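Local coordinates for Mypaa.01249.c (Mycobacterium paratuberculosis, PDB 3RD5), which is an uncharacterised member of the short-chain dehydrogenase/reductase family that probably catalyses a nicotinamide-dependent oxidation or reduction, at residues A[69-72]-A[76-79]; A[42-47]-A[78-83]; A[114-119]-A[173-178]. One frame throughout, in Å; residues are numbered along the deposited sequence.

Contact 1 of 3, residues A[69-72]-A[76-79]; sequences LDLQ and SVRR
Leu-69 lays its CD1 methyl against the first turn of helix 74-82, 3.7 Å from Val-77 CA, and CD1 also lies 4.0 Å from Val-77 CG2. The two branched side chains meet at a slant where the loop after strand 63-68 leads into helix 74-82, a strand-to-helix connection of the Rossmann-type fold of short-chain dehydrogenases. Val-77 turns CG2 to the loop side, beside its own backbone N. There Val-77 CG2 sits 3.8 Å from Asp-70 O and, more loosely, 4.3 Å from Leu-71 CD2, while helix 110-126 supplies Leu-122 and His-119 as further cover for Val-77 and Leu-71.

One polar bond pins this apolar patch. The backbone N of Asp-70 donates to Ser-76 OG over 2.9 Å and nearly straight, at 160°. With OG swung anti to the helix backbone N (chi1 -180°), the serine hydroxyl projects back at the loop that precedes it and satisfies an amide in a buried contact.

Asp-70 is busy at its other end as well. Its OD1 pairs in a salt bridge with Arg-48, which should favour the ionised carboxylate. In many relatives an aspartate at this place lines the adenine pocket of the cofactor, so a similar role is likely here. The same oxygen closes an Asx turn: Gln-72 N donates to Asp-70 OD1 at 3.0 Å, from 52° above the carboxylate plane.

Contact 2 of 3, residues A[42-47]-A[78-83]; sequences TVIMAV and RRFADG
Phe-80 drives its ring from helix 74-82 into the sheet and is received by two side chains of strand 42-47. Ala-46 covers one face: its CB lies 3.9 Å from the ring centroid and 27° off the normal, a CH-pi contact displaced toward the outer end of the ring, where Phe-80 CZ is 3.6 Å from the methyl. Ile-44 comes in differently, at the rim. Its CG2 lies near the ring plane, 4.1 Å from Phe-80 CE1, and the two side chains pass each other at an angle. The phenylalanine thus has a methyl over its face and another against its edge, two residues apart on the same side of the strand.

The torsions explain the fit. Phe-80 holds CG anti to its backbone N (chi1 168°), which extends the ring out from the helix axis, and Ile-44 turns CG2, not the longer CG1 branch, toward the ring.

Only this wedge is close. The backbones stay well apart, with 8.1 Å between Ala-46 CA and Phe-80 CA, no hydrogen bond joins the two segments, and the burial is modest at 108 Å². The loose side faces solvent: Arg-78, Arg-79 and Asp-82 are exposed and take no part in the contact.

Strand 42-47 runs parallel between strands 18-22 and 63-68, and Phe-80 also touches Leu-69 and Arg-67. Beyond it Leu-122 of helix 110-126 flanks the ring, so helix 74-82 covers this face of the Rossmann sheet with helix 110-126 beside it.

Contact 3 of 3, residues A[114-119]-A[173-178]; sequences TNHLGH and LLFTSE
Asn-115 O is gripped twice, by the ring of His-119 one turn further along the same helix and by Asn-172 ND2 from helix 161-185. The bond from His-119 ND1 to Asn-115 O is 2.9 Å long and nearly straight, at 167°. The carbonyl oxygen lies almost in the plane of the imidazole, whereas the donor stands 48° above the carbonyl plane, away from the lone-pair directions. At the far side of the ring His-119 NE2 is hydrogen-bonded to Thr-22 OG1, so both nitrogens are engaged and the rotation of the ring is fixed. The wider pi-type turn at 114-117 lies in this part of the helix.

Across the contact the packing is light. His-116 keeps its CG anti to the backbone N (chi1 172°), which throws the ring out toward helix 161-185. There the ring edge meets Phe-175 at the base of its side chain: His-116 CE1 is 4.0 Å and His-116 ND1 4.2 Å from Phe-175 CB. The meeting is thus one of imidazole edge and methylene, with no stacking of the rings. The outer end of the phenyl group continues past it, and Phe-175 CZ comes within 4.5 Å of His-119 O. His-116 NE2 is satisfied elsewhere, by Ser-281 OG of helix 271-285, and no hydrogen bond links the two segments directly.

Asn-115 also places its side chain against Tyr-165 and Lys-169, while ND2 is bonded to Ser-168 OG and Ile-96 O. A helix distorted at an asparagine and laid beside the helix bearing a Tyr-x-x-x-Lys sequence is the hallmark of the short-chain dehydrogenase active site, and these residues probably form part of it here.

Overall arrangement
Contacts 1 and 2 share helix 74-82 and lie with centres 9 Å apart. Leu-69 connects them: its CD2 packs 3.6 Å from Ala-46 CB, and its N lies 2.9 Å from Val-47 O, a probable hydrogen bond from the loop just after strand 63-68 to the end of strand 42-47. Contact 3 is centred about 15 Å from contact 1 and is reached through Leu-71, whose CD1 lies 3.6 Å from His-119 NE2. Contact 2 does not touch contact 3, and their nearest atoms stay about 7 Å apart. The series therefore passes from a helix-on-sheet wedge, through the loop near the probable adenine pocket, to the helix pair beside the likely catalytic residues.

Contact 1 of 3, residues A[69-72]-A[76-79]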
ATOM      1  N   LEU A  69      10.181  10.750   1.571  1.00 17.78           N
ATOM      2  CA  LEU A  69      10.335   9.299   1.597  1.00 16.87           C
ATOM      3  C   LEU A  69      10.669   8.859   0.183  1.00 17.15           C
ATOM      4  O   LEU A  69       9.886   9.115  -0.749  1.00 18.05           O
ATOM      5  CB  LEU A  69       9.069   8.605   2.077  1.00 17.06           C
ATOM      6  CG  LEU A  69       8.985   7.084   1.890  1.00 16.80           C
ATOM      7  CD1 LEU A  69      10.081   6.446   2.751  1.00 18.50           C
ATOM      8  CD2 LEU A  69       7.588   6.574   2.249  1.00 18.09           C
ATOM      9  N   ASP A  70      11.768   8.109   0.016  1.00 16.95           N
ATOM     10  CA  ASP A  70      12.092   7.445  -1.225  1.00 16.85           C
ATOM     11  C   ASP A  70      12.015   5.935  -1.014  1.00 15.75           C
ATOM     12  O   ASP A  70      12.931   5.336  -0.435  1.00 16.11           O
ATOM     13  CB  ASP A  70      13.501   7.828  -1.687  1.00 17.82           C
ATOM     14  CG  ASP A  70      13.875   7.235  -3.019  1.00 20.94           C
ATOM     15  OD1 ASP A  70      13.067   6.501  -3.611  1.00 19.71           O
ATOM     16  OD2 ASP A  70      15.038   7.533  -3.493  1.00 25.87           O
ATOM     17  N   LEU A  71      10.916   5.321  -1.433  1.00 15.01           N
ATOM     18  CA  LEU A  71      10.714   3.885  -1.294  1.00 14.54           C
ATOM     19  C   LEU A  71      11.732   3.044  -2.036  1.00 16.03           C
ATOM     20  O   LEU A  71      11.843   1.873  -1.745  1.00 17.58           O
ATOM     21  CB  LEU A  71       9.304   3.476  -1.734  1.00 15.04           C
ATOM     22  CG  LEU A  71       8.170   3.895  -0.775  1.00 14.39           C
ATOM     23  CD1 LEU A  71       6.836   3.802  -1.548  1.00 14.92           C
ATOM     24  CD2 LEU A  71       8.152   2.922   0.449  1.00 15.20           C
ATOM     25  N   GLN A  72      12.480   3.636  -2.967  1.00 15.55           N
ATOM     26  CA  GLN A  72      13.583   2.976  -3.685  1.00 16.22           C
ATOM     27  C   GLN A  72      14.927   3.093  -2.997  1.00 16.66           C
ATOM     28  O   GLN A  72      15.965   2.818  -3.617  1.00 17.58           O
ATOM     29  CB  GLN A  72      13.698   3.503  -5.128  1.00 16.87           C
ATOM     30  CG  GLN A  72      12.394   3.322  -5.904  1.00 19.00           C
ATOM     31  CD  GLN A  72      12.500   3.591  -7.403  1.00 26.71           C
ATOM     32  OE1 GLN A  72      13.588   3.531  -7.999  1.00 33.53           O
ATOM     33  NE2 GLN A  72      11.345   3.769  -8.038  1.00 26.14           N
ATOM     34  N   SER A  76      16.437   5.804   3.221  1.00 18.41           N
ATOM     35  CA  SER A  76      15.402   6.809   3.283  1.00 17.07           C
ATOM     36  C   SER A  76      14.138   6.289   3.992  1.00 16.41           C
ATOM     37  O   SER A  76      13.552   7.015   4.797  1.00 17.34           O
ATOM     38  CB  SER A  76      15.005   7.205   1.849  1.00 17.50           C
ATOM     39  OG  SER A  76      13.989   8.202   1.901  1.00 19.18           O
ATOM     40  N   VAL A  77      13.735   5.060   3.706  1.00 15.82           N
ATOM     41  CA  VAL A  77      12.631   4.435   4.426  1.00 15.55           C
ATOM     42  C   VAL A  77      12.881   4.496   5.934  1.00 16.06           C
ATOM     43  O   VAL A  77      11.991   4.845   6.704  1.00 16.48           O
ATOM     44  CB  VAL A  77      12.379   2.991   3.947  1.00 14.94           C
ATOM     45  CG1 VAL A  77      11.262   2.260   4.806  1.00 16.39           C
ATOM     46  CG2 VAL A  77      12.001   2.976   2.443  1.00 15.87           C
ATOM     47  N   ARG A  78      14.088   4.115   6.350  0.70 16.96           N
ATOM     48  CA  ARG A  78      14.463   4.086   7.772  0.70 18.27           C
ATOM     49  C   ARG A  78      14.430   5.468   8.405  0.70 18.70           C
ATOM     50  O   ARG A  78      13.901   5.640   9.510  0.70 19.13           O
ATOM     51  CB  ARG A  78      15.841   3.444   7.948  0.70 19.46           C
ATOM     52  CG  ARG A  78      15.839   1.963   7.707  0.70 23.16           C
ATOM     53  CD  ARG A  78      17.168   1.296   8.126  0.70 28.70           C
ATOM     54  NE  ARG A  78      16.913  -0.110   8.370  0.70 32.72           N
ATOM     55  CZ  ARG A  78      16.509  -0.619   9.528  0.70 31.04           C
ATOM     56  NH1 ARG A  78      16.371   0.126  10.628  0.70 35.53           N
ATOM     57  NH2 ARG A  78      16.289  -1.911   9.597  0.70 33.33           N
ATOM     58  N   ARG A  79      14.980   6.456   7.717  1.00 18.41           N
ATOM     59  CA  ARG A  79      15.003   7.836   8.231  1.00 19.72           C
ATOM     60  C   ARG A  79      13.556   8.362   8.381  1.00 18.88           C
ATOM     61  O   ARG A  79      13.207   8.979   9.398  1.00 20.07           O
ATOM     62  CB  ARG A  79      15.827   8.703   7.282  1.00 21.47           C
ATOM     63  CG  ARG A  79      17.329   8.554   7.442  1.00 25.13           C
ATOM     64  CD  ARG A  79      18.090   9.677   6.707  1.00 29.09           C
ATOM     65  NE  ARG A  79      17.713   9.823   5.297  1.00 27.92           N
ATOM     66  CZ  ARG A  79      18.216   9.133   4.274  1.00 30.19           C
ATOM     67  NH1 ARG A  79      19.163   8.215   4.463  1.00 31.03           N
ATOM     68  NH2 ARG A  79      17.783   9.375   3.040  1.00 31.20           N
TER

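Contact 2 of 3, residues A[42-47]-A[78-83]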
ATOM      1  N   THR A  42      -5.095  14.024  10.862  1.00 15.35           N
ATOM      2  CA  THR A  42      -3.749  14.555  10.667  1.00 15.77           C
ATOM      3  C   THR A  42      -3.080  13.608   9.676  1.00 14.56           C
ATOM      4  O   THR A  42      -2.758  12.477  10.022  1.00 15.47           O
ATOM      5  CB  THR A  42      -2.966  14.617  11.979  1.00 17.08           C
ATOM      6  OG1 THR A  42      -3.620  15.547  12.879  1.00 20.59           O
ATOM      7  CG2 THR A  42      -1.544  15.083  11.735  1.00 21.21           C
ATOM      8  N   VAL A  43      -2.886  14.068   8.442  1.00 15.36           N
ATOM      9  CA  VAL A  43      -2.335  13.233   7.366  1.00 14.40           C
ATOM     10  C   VAL A  43      -0.868  13.561   7.151  1.00 14.17           C
ATOM     11  O   VAL A  43      -0.500  14.747   7.099  1.00 15.86           O
ATOM     12  CB  VAL A  43      -3.091  13.417   6.039  1.00 14.51           C
ATOM     13  CG1 VAL A  43      -2.479  12.544   4.937  1.00 16.72           C
ATOM     14  CG2 VAL A  43      -4.588  13.103   6.199  1.00 16.41           C
ATOM     15  N   ILE A  44      -0.032  12.537   7.112  1.00 14.13           N
ATOM     16  CA  ILE A  44       1.388  12.663   6.770  1.00 15.33           C
ATOM     17  C   ILE A  44       1.573  11.998   5.408  1.00 14.84           C
ATOM     18  O   ILE A  44       1.457  10.762   5.302  1.00 15.04           O
ATOM     19  CB  ILE A  44       2.273  12.003   7.825  1.00 15.60           C
ATOM     20  CG1 ILE A  44       2.077  12.674   9.187  1.00 18.29           C
ATOM     21  CG2 ILE A  44       3.750  12.047   7.400  1.00 18.08           C
ATOM     22  CD1 ILE A  44       2.662  11.870  10.355  1.00 20.55           C
ATOM     23  N   MET A  45       1.780  12.814   4.371  1.00 15.40           N
ATOM     24  CA  MET A  45       2.014  12.324   3.026  0.50 16.55           C
ATOM     25  C   MET A  45       3.503  12.166   2.843  1.00 16.29           C
ATOM     26  O   MET A  45       4.261  13.132   2.971  1.00 19.01           O
ATOM     27  CB  MET A  45       1.483  13.304   1.984  0.50 18.95           C
ATOM     28  CG  MET A  45       1.858  12.982   0.570  0.50 21.02           C
ATOM     29  SD  MET A  45       1.015  11.525   0.037  0.50 25.22           S
ATOM     30  CE  MET A  45      -0.526  11.986   0.919  0.50 13.27           C
ATOM     31  N   ALA A  46       3.929  10.954   2.518  1.00 14.70           N
ATOM     32  CA  ALA A  46       5.346  10.586   2.440  1.00 14.77           C
ATOM     33  C   ALA A  46       5.693  10.329   0.985  1.00 14.66           C
ATOM     34  O   ALA A  46       5.217   9.352   0.393  1.00 14.91           O
ATOM     35  CB  ALA A  46       5.576   9.360   3.313  1.00 16.12           C
ATOM     36  N   VAL A  47       6.480  11.243   0.387  1.00 14.92           N
ATOM     37  CA  VAL A  47       6.698  11.303  -1.058  1.00 15.66           C
ATOM     38  C   VAL A  47       8.146  11.594  -1.400  1.00 16.19           C
ATOM     39  O   VAL A  47       8.871  12.176  -0.597  1.00 17.27           O
ATOM     40  CB  VAL A  47       5.809  12.367  -1.716  1.00 16.34           C
ATOM     41  CG1 VAL A  47       4.336  12.004  -1.508  1.00 18.84           C
ATOM     42  CG2 VAL A  47       6.098  13.810  -1.205  1.00 18.99           C
ATOM     43  N   ARG A  78      14.088   4.115   6.350  0.70 16.96           N
ATOM     44  CA  ARG A  78      14.463   4.086   7.772  0.70 18.27           C
ATOM     45  C   ARG A  78      14.430   5.468   8.405  0.70 18.70           C
ATOM     46  O   ARG A  78      13.901   5.640   9.510  0.70 19.13           O
ATOM     47  CB  ARG A  78      15.841   3.444   7.948  0.70 19.46           C
ATOM     48  CG  ARG A  78      15.839   1.963   7.707  0.70 23.16           C
ATOM     49  CD  ARG A  78      17.168   1.296   8.126  0.70 28.70           C
ATOM     50  NE  ARG A  78      16.913  -0.110   8.370  0.70 32.72           N
ATOM     51  CZ  ARG A  78      16.509  -0.619   9.528  0.70 31.04           C
ATOM     52  NH1 ARG A  78      16.371   0.126  10.628  0.70 35.53           N
ATOM     53  NH2 ARG A  78      16.289  -1.911   9.597  0.70 33.33           N
ATOM     54  N   ARG A  79      14.980   6.456   7.717  1.00 18.41           N
ATOM     55  CA  ARG A  79      15.003   7.836   8.231  1.00 19.72           C
ATOM     56  C   ARG A  79      13.556   8.362   8.381  1.00 18.88           C
ATOM     57  O   ARG A  79      13.207   8.979   9.398  1.00 20.07           O
ATOM     58  CB  ARG A  79      15.827   8.703   7.282  1.00 21.47           C
ATOM     59  CG  ARG A  79      17.329   8.554   7.442  1.00 25.13           C
ATOM     60  CD  ARG A  79      18.090   9.677   6.707  1.00 29.09           C
ATOM     61  NE  ARG A  79      17.713   9.823   5.297  1.00 27.92           N
ATOM     62  CZ  ARG A  79      18.216   9.133   4.274  1.00 30.19           C
ATOM     63  NH1 ARG A  79      19.163   8.215   4.463  1.00 31.03           N
ATOM     64  NH2 ARG A  79      17.783   9.375   3.040  1.00 31.20           N
ATOM     65  N   PHE A  80      12.719   8.088   7.389  1.00 17.52           N
ATOM     66  CA  PHE A  80      11.325   8.527   7.444  1.00 17.17           C
ATOM     67  C   PHE A  80      10.596   7.861   8.610  1.00 17.75           C
ATOM     68  O   PHE A  80       9.931   8.513   9.420  1.00 18.57           O
ATOM     69  CB  PHE A  80      10.588   8.260   6.131  1.00 16.45           C
ATOM     70  CG  PHE A  80       9.105   8.437   6.276  1.00 16.62           C
ATOM     71  CD1 PHE A  80       8.555   9.720   6.284  1.00 17.15           C
ATOM     72  CD2 PHE A  80       8.265   7.366   6.499  1.00 16.49           C
ATOM     73  CE1 PHE A  80       7.193   9.907   6.522  1.00 17.57           C
ATOM     74  CE2 PHE A  80       6.905   7.567   6.747  1.00 17.42           C
ATOM     75  CZ  PHE A  80       6.380   8.845   6.753  1.00 16.59           C
ATOM     76  N   ALA A  81      10.723   6.545   8.729  1.00 16.59           N
ATOM     77  CA  ALA A  81      10.042   5.839   9.797  1.00 18.13           C
ATOM     78  C   ALA A  81      10.451   6.306  11.169  1.00 19.27           C
ATOM     79  O   ALA A  81       9.610   6.405  12.076  1.00 19.65           O
ATOM     80  CB  ALA A  81      10.273   4.311   9.662  1.00 18.49           C
ATOM     81  N   ASP A  82      11.744   6.559  11.352  1.00 19.99           N
ATOM     82  CA  ASP A  82      12.240   6.973  12.661  1.00 22.08           C
ATOM     83  C   ASP A  82      11.673   8.315  13.074  1.00 22.29           C
ATOM     84  O   ASP A  82      11.595   8.609  14.265  1.00 23.43           O
ATOM     85  CB  ASP A  82      13.760   7.011  12.642  1.00 24.06           C
ATOM     86  CG  ASP A  82      14.389   5.612  12.690  1.00 29.14           C
ATOM     87  OD1 ASP A  82      13.697   4.604  12.995  1.00 35.57           O
ATOM     88  OD2 ASP A  82      15.610   5.538  12.421  1.00 37.38           O
ATOM     89  N   GLY A  83      11.269   9.130  12.104  1.00 20.40           N
ATOM     90  CA  GLY A  83      10.620  10.402  12.370  1.00 20.40           C
ATOM     91  C   GLY A  83       9.148  10.377  12.696  1.00 19.80           C
ATOM     92  O   GLY A  83       8.588  11.435  13.032  1.00 21.30           O
TER

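Contact 3 of 3, residues A[114-119]-A[173-178]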
ATOM      1  N   THR A 114       9.832  -0.927  -5.160  1.00 13.15           N
ATOM      2  CA  THR A 114       9.019   0.220  -4.744  1.00 13.27           C
ATOM      3  C   THR A 114       7.715  -0.250  -4.108  1.00 13.08           C
ATOM      4  O   THR A 114       7.346   0.143  -2.999  1.00 14.75           O
ATOM      5  CB  THR A 114       8.658   1.117  -5.946  1.00 14.01           C
ATOM      6  OG1 THR A 114       9.861   1.572  -6.590  1.00 15.29           O
ATOM      7  CG2 THR A 114       7.806   2.335  -5.512  1.00 16.32           C
ATOM      8  N   ASN A 115       6.977  -1.104  -4.820  1.00 11.71           N
ATOM      9  CA  ASN A 115       5.586  -1.379  -4.495  1.00 11.04           C
ATOM     10  C   ASN A 115       5.473  -2.337  -3.327  1.00 11.54           C
ATOM     11  O   ASN A 115       4.552  -2.228  -2.524  1.00 12.19           O
ATOM     12  CB  ASN A 115       4.907  -1.993  -5.709  1.00 11.43           C
ATOM     13  CG  ASN A 115       4.833  -1.070  -6.919  1.00 11.59           C
ATOM     14  OD1 ASN A 115       5.142   0.129  -6.830  1.00 12.55           O
ATOM     15  ND2 ASN A 115       4.421  -1.621  -8.072  1.00 11.86           N
ATOM     16  N   HIS A 116       6.403  -3.292  -3.248  1.00 11.51           N
ATOM     17  CA  HIS A 116       6.405  -4.264  -2.166  1.00 10.89           C
ATOM     18  C   HIS A 116       7.531  -4.058  -1.144  1.00 11.52           C
ATOM     19  O   HIS A 116       7.271  -3.866   0.050  1.00 12.91           O
ATOM     20  CB  HIS A 116       6.433  -5.712  -2.721  1.00 12.02           C
ATOM     21  CG  HIS A 116       6.631  -6.745  -1.673  1.00 11.55           C
ATOM     22  ND1 HIS A 116       5.710  -6.991  -0.681  1.00 13.29           N
ATOM     23  CD2 HIS A 116       7.665  -7.589  -1.447  1.00 12.59           C
ATOM     24  CE1 HIS A 116       6.181  -7.928   0.133  1.00 13.48           C
ATOM     25  NE2 HIS A 116       7.374  -8.316  -0.316  1.00 12.94           N
ATOM     26  N   LEU A 117       8.791  -4.147  -1.568  1.00 11.54           N
ATOM     27  CA  LEU A 117       9.871  -4.205  -0.570  1.00 12.42           C
ATOM     28  C   LEU A 117      10.015  -2.963   0.271  1.00 12.13           C
ATOM     29  O   LEU A 117      10.227  -3.038   1.487  1.00 12.57           O
ATOM     30  CB  LEU A 117      11.227  -4.606  -1.200  1.00 12.55           C
ATOM     31  CG  LEU A 117      11.244  -6.012  -1.833  1.00 11.88           C
ATOM     32  CD1 LEU A 117      12.463  -6.214  -2.787  1.00 14.49           C
ATOM     33  CD2 LEU A 117      11.208  -7.147  -0.780  1.00 13.20           C
ATOM     34  N   GLY A 118       9.853  -1.798  -0.351  1.00 12.50           N
ATOM     35  CA  GLY A 118       9.966  -0.562   0.436  1.00 12.87           C
ATOM     36  C   GLY A 118       8.812  -0.443   1.453  1.00 12.00           C
ATOM     37  O   GLY A 118       9.020  -0.005   2.570  1.00 13.23           O
ATOM     38  N   HIS A 119       7.624  -0.839   1.043  1.00 12.08           N
ATOM     39  CA  HIS A 119       6.445  -0.903   1.926  1.00 12.04           C
ATOM     40  C   HIS A 119       6.581  -1.945   3.034  1.00 12.09           C
ATOM     41  O   HIS A 119       6.163  -1.733   4.170  1.00 12.77           O
ATOM     42  CB  HIS A 119       5.168  -1.118   1.125  1.00 12.63           C
ATOM     43  CG  HIS A 119       4.663   0.126   0.447  1.00 11.66           C
ATOM     44  ND1 HIS A 119       4.181   0.113  -0.848  1.00 12.62           N
ATOM     45  CD2 HIS A 119       4.461   1.382   0.920  1.00 11.50           C
ATOM     46  CE1 HIS A 119       3.736   1.337  -1.143  1.00 12.26           C
ATOM     47  NE2 HIS A 119       3.936   2.143  -0.098  1.00 12.00           N
ATOM     48  N   LEU A 173      -0.730  -8.530  -1.788  1.00 11.11           N
ATOM     49  CA  LEU A 173      -1.769  -9.363  -1.177  1.00 11.10           C
ATOM     50  C   LEU A 173      -1.202 -10.442  -0.244  1.00 11.78           C
ATOM     51  O   LEU A 173      -1.719 -10.665   0.856  1.00 12.68           O
ATOM     52  CB  LEU A 173      -2.692  -9.977  -2.258  1.00 12.14           C
ATOM     53  CG  LEU A 173      -3.585  -8.940  -2.910  1.00 12.69           C
ATOM     54  CD1 LEU A 173      -4.333  -9.541  -4.100  1.00 14.69           C
ATOM     55  CD2 LEU A 173      -4.679  -8.452  -1.924  1.00 18.55           C
ATOM     56  N   LEU A 174      -0.154 -11.123  -0.702  1.00 11.76           N
ATOM     57  CA  LEU A 174       0.509 -12.130   0.130  1.00 11.83           C
ATOM     58  C   LEU A 174       1.091 -11.484   1.384  1.00 12.34           C
ATOM     59  O   LEU A 174       1.107 -12.094   2.467  1.00 13.15           O
ATOM     60  CB  LEU A 174       1.578 -12.823  -0.691  1.00 12.32           C
ATOM     61  CG  LEU A 174       1.090 -13.726  -1.823  1.00 12.37           C
ATOM     62  CD1 LEU A 174       2.277 -14.121  -2.715  1.00 14.60           C
ATOM     63  CD2 LEU A 174       0.369 -14.984  -1.298  1.00 14.09           C
ATOM     64  N   PHE A 175       1.597 -10.263   1.241  1.00 11.50           N
ATOM     65  CA  PHE A 175       2.071  -9.431   2.380  1.00 11.85           C
ATOM     66  C   PHE A 175       0.958  -9.240   3.394  1.00 12.11           C
ATOM     67  O   PHE A 175       1.117  -9.435   4.612  1.00 12.97           O
ATOM     68  CB  PHE A 175       2.560  -8.085   1.855  1.00 11.56           C
ATOM     69  CG  PHE A 175       2.853  -7.093   2.925  1.00 11.88           C
ATOM     70  CD1 PHE A 175       3.922  -7.211   3.763  1.00 12.55           C
ATOM     71  CD2 PHE A 175       2.048  -5.982   3.024  1.00 13.83           C
ATOM     72  CE1 PHE A 175       4.177  -6.247   4.736  1.00 13.32           C
ATOM     73  CE2 PHE A 175       2.324  -4.999   3.947  1.00 14.94           C
ATOM     74  CZ  PHE A 175       3.381  -5.160   4.825  1.00 15.24           C
ATOM     75  N   THR A 176      -0.205  -8.813   2.892  1.00 11.47           N
ATOM     76  CA  THR A 176      -1.363  -8.560   3.747  1.00 12.14           C
ATOM     77  C   THR A 176      -1.820  -9.813   4.505  1.00 12.96           C
ATOM     78  O   THR A 176      -2.047  -9.758   5.727  1.00 12.91           O
ATOM     79  CB  THR A 176      -2.496  -8.014   2.911  1.00 11.81           C
ATOM     80  OG1 THR A 176      -2.121  -6.761   2.302  1.00 12.49           O
ATOM     81  CG2 THR A 176      -3.813  -7.793   3.747  1.00 14.39           C
ATOM     82  N   SER A 177      -1.901 -10.946   3.823  1.00 12.71           N
ATOM     83  CA  SER A 177      -2.321 -12.208   4.466  0.50 12.93           C
ATOM     84  C   SER A 177      -1.346 -12.650   5.541  1.00 13.40           C
ATOM     85  O   SER A 177      -1.746 -13.029   6.640  1.00 13.98           O
ATOM     86  CB  SER A 177      -2.454 -13.309   3.423  0.50 13.91           C
ATOM     87  OG  SER A 177      -3.508 -13.031   2.520  0.50 13.67           O
ATOM     88  N   GLU A 178      -0.045 -12.621   5.224  1.00 13.20           N
ATOM     89  CA  GLU A 178       0.951 -13.079   6.187  1.00 13.72           C
ATOM     90  C   GLU A 178       1.084 -12.097   7.342  1.00 13.50           C
ATOM     91  O   GLU A 178       1.233 -12.513   8.483  1.00 14.70           O
ATOM     92  CB  GLU A 178       2.283 -13.373   5.518  1.00 15.01           C
ATOM     93  CG  GLU A 178       3.418 -13.796   6.433  1.00 14.79           C
ATOM     94  CD  GLU A 178       3.284 -15.128   7.102  1.00 16.47           C
ATOM     95  OE1 GLU A 178       2.324 -15.863   6.831  1.00 19.94           O
ATOM     96  OE2 GLU A 178       4.216 -15.427   7.908  1.00 20.58           O
TER